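PDB 3TOU: glutathione s-transferase protein from Ralstonia solanacearum, which probably acts as a glutathione transferase, joining the thiol of glutathione to electrophilic substrates. Local coordinates for residues A[60-64]-A[65-69]. Residues are numbered along the deposited sequence; the frame is centred on the assembly and turned at random.
Sequences GALFD and SRVIA. With GSH (glutathione), chain C.
The carboxylate of Asp64, the N-cap residue of helix 65-74, turns one face toward the helix start, with the backbone N of Arg66 and of Ser65 both lying over that face. Arg66 N reaches OD1 at 3.2 Å, a weak capping bond bent to 132° and well off the carboxylate plane. OD2, at the other corner, takes a bond from the amino nitrogen N1 of glutathione at 3.0 Å. The salt bridges are reciprocal: each Asp64 meets Arg66 of the other subunit, and Arg66 is held through NE by Asp100 of its own chain as well.

The second flat group is the γ-glutamyl carboxylate of glutathione. Ser65 grips both oxygens: backbone N comes to O11 from over one face, 2.9 Å away, while OG holds O12 separately at 2.6 Å. With chi1 at 70°, OG sits between backbone N and carbonyl carbon, on the ligand side, where Lys16 also bonds to it.

The peptide linking Phe63 to Asp64 is cis. Ile68 N then closes the first helical turn onto Asp64 O, 3.0 Å away and nearly straight at 166°. Phe63 O is tucked against Val67 CB at 3.3 Å and, like Asp64 N, is buried with no partner in the model. Further back along the chain, Leu62 CD1 packs on Val67 CG1 at 3.8 Å.

This passage from edge strand 61-62 into helix 65-74 is characteristic of the thioredoxin-like N-terminal domain of glutathione transferases, where an acidic residue followed by serine helps hold the γ-glutamyl end of glutathione, here at the dimer interface.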
loop_
_atom_site.group_PDB
_atom_site.type_symbol
_atom_site.label_atom_id
_atom_site.label_comp_id
_atom_site.label_asym_id
_atom_site.label_seq_id
_atom_site.Cartn_x
_atom_site.Cartn_y
_atom_site.Cartn_z
ATOM N N GLY A 60 -20.931 4.694 0.983
ATOM C CA GLY A 60 -19.871 3.712 1.282
ATOM C C GLY A 60 -18.543 4.206 0.733
ATOM O O GLY A 60 -18.503 4.801 -0.325
ATOM N N ALA A 61 -17.460 3.960 1.460
ATOM C CA ALA A 61 -16.159 4.527 1.105
ATOM C C ALA A 61 -15.159 3.406 0.839
ATOM O O ALA A 61 -15.170 2.379 1.527
ATOM C CB ALA A 61 -15.658 5.412 2.209
ATOM N N LEU A 62 -14.314 3.608 -0.168
ATOM C CA LEU A 62 -13.322 2.612 -0.555
ATOM C C LEU A 62 -11.932 3.226 -0.527
ATOM O O LEU A 62 -11.759 4.383 -0.895
ATOM C CB LEU A 62 -13.625 2.128 -1.967
ATOM C CG LEU A 62 -13.121 0.753 -2.343
ATOM C CD1 LEU A 62 -13.626 -0.288 -1.312
ATOM C CD2 LEU A 62 -13.634 0.447 -3.745
ATOM N N PHE A 63 -10.946 2.433 -0.103
ATOM C CA PHE A 63 -9.549 2.870 0.010
ATOM C C PHE A 63 -8.753 1.547 0.146
ATOM O O PHE A 63 -9.371 0.520 0.432
ATOM C CB PHE A 63 -9.377 3.784 1.252
ATOM C CG PHE A 63 -9.913 3.164 2.529
ATOM C CD1 PHE A 63 -9.091 2.360 3.325
ATOM C CD2 PHE A 63 -11.239 3.370 2.915
ATOM C CE1 PHE A 63 -9.585 1.756 4.483
ATOM C CE2 PHE A 63 -11.737 2.774 4.072
ATOM C CZ PHE A 63 -10.906 1.976 4.862
ATOM N N ASP A 64 -7.428 1.515 -0.056
ATOM C CA ASP A 64 -6.602 2.623 -0.553
ATOM C C ASP A 64 -6.544 2.612 -2.085
ATOM O O ASP A 64 -7.428 2.033 -2.725
ATOM C CB ASP A 64 -5.214 2.539 0.073
ATOM C CG ASP A 64 -4.457 1.262 -0.302
ATOM O OD1 ASP A 64 -4.963 0.400 -1.080
ATOM O OD2 ASP A 64 -3.305 1.139 0.171
ATOM N N SER A 65 -5.531 3.249 -2.676
ATOM C CA SER A 65 -5.461 3.359 -4.140
ATOM C C SER A 65 -5.448 2.021 -4.859
ATOM O O SER A 65 -6.024 1.895 -5.936
ATOM C CB SER A 65 -4.255 4.192 -4.580
ATOM O OG SER A 65 -3.043 3.500 -4.338
ATOM N N ARG A 66 -4.821 1.006 -4.260
ATOM C CA ARG A 66 -4.769 -0.323 -4.898
ATOM C C ARG A 66 -6.146 -0.969 -4.930
ATOM O O ARG A 66 -6.531 -1.582 -5.937
ATOM C CB ARG A 66 -3.829 -1.251 -4.148
ATOM C CG ARG A 66 -2.407 -0.808 -4.138
ATOM C CD ARG A 66 -1.552 -1.994 -3.754
ATOM N NE ARG A 66 -0.236 -1.548 -3.342
ATOM C CZ ARG A 66 0.688 -2.330 -2.801
ATOM N NH1 ARG A 66 0.448 -3.634 -2.622
ATOM N NH2 ARG A 66 1.857 -1.790 -2.448
ATOM N N VAL A 67 -6.885 -0.814 -3.831
ATOM C CA VAL A 67 -8.226 -1.381 -3.734
ATOM C C VAL A 67 -9.176 -0.688 -4.722
ATOM O O VAL A 67 -9.979 -1.350 -5.397
ATOM C CB VAL A 67 -8.771 -1.250 -2.282
ATOM C CG1 VAL A 67 -10.206 -1.798 -2.177
ATOM C CG2 VAL A 67 -7.847 -2.000 -1.289
ATOM N N ILE A 68 -9.072 0.637 -4.793
ATOM C CA ILE A 68 -9.912 1.441 -5.701
ATOM C C ILE A 68 -9.622 1.066 -7.165
ATOM O O ILE A 68 -10.555 0.825 -7.938
ATOM C CB ILE A 68 -9.738 2.958 -5.467
ATOM C CG1 ILE A 68 -10.193 3.360 -4.049
ATOM C CG2 ILE A 68 -10.545 3.779 -6.510
ATOM C CD1 ILE A 68 -9.586 4.685 -3.569
ATOM N N ALA A 69 -8.339 1.002 -7.527
ATOM C CA ALA A 69 -7.937 0.648 -8.897
ATOM C C ALA A 69 -8.448 -0.735 -9.274
ATOM O O ALA A 69 -8.935 -0.939 -10.400
ATOM C CB ALA A 69 -6.409 0.713 -9.060
HETATM N N1 GSH C . -1.562 3.454 0.798
HETATM C CA1 GSH C . -2.184 4.681 0.282
HETATM C C1 GSH C . -2.657 4.508 -1.142
HETATM O O11 GSH C . -3.681 5.126 -1.530
HETATM O O12 GSH C . -2.073 3.738 -1.932
HETATM C CB1 GSH C . -1.251 5.886 0.407
HETATM C CG1 GSH C . -2.059 7.192 0.327
HETATM C CD1 GSH C . -1.297 8.401 0.831
HETATM O OE1 GSH C . -0.214 8.246 1.716
HETATM N N2 GSH C . -1.719 9.595 0.410
HETATM C CA2 GSH C . -1.192 10.834 0.975
HETATM C C2 GSH C . -1.939 11.169 2.220
HETATM O O2 GSH C . -3.306 11.271 2.031
HETATM C CB2 GSH C . -1.422 12.015 0.028
HETATM S SG2 GSH C . -0.436 11.810 -1.473
HETATM N N3 GSH C . -1.321 11.356 3.390
HETATM C CA3 GSH C . -1.996 12.015 4.502
HETATM C C3 GSH C . -1.664 11.426 5.847
HETATM O O31 GSH C . -2.088 11.940 6.901
HETATM O O32 GSH C . -0.952 10.423 5.928
#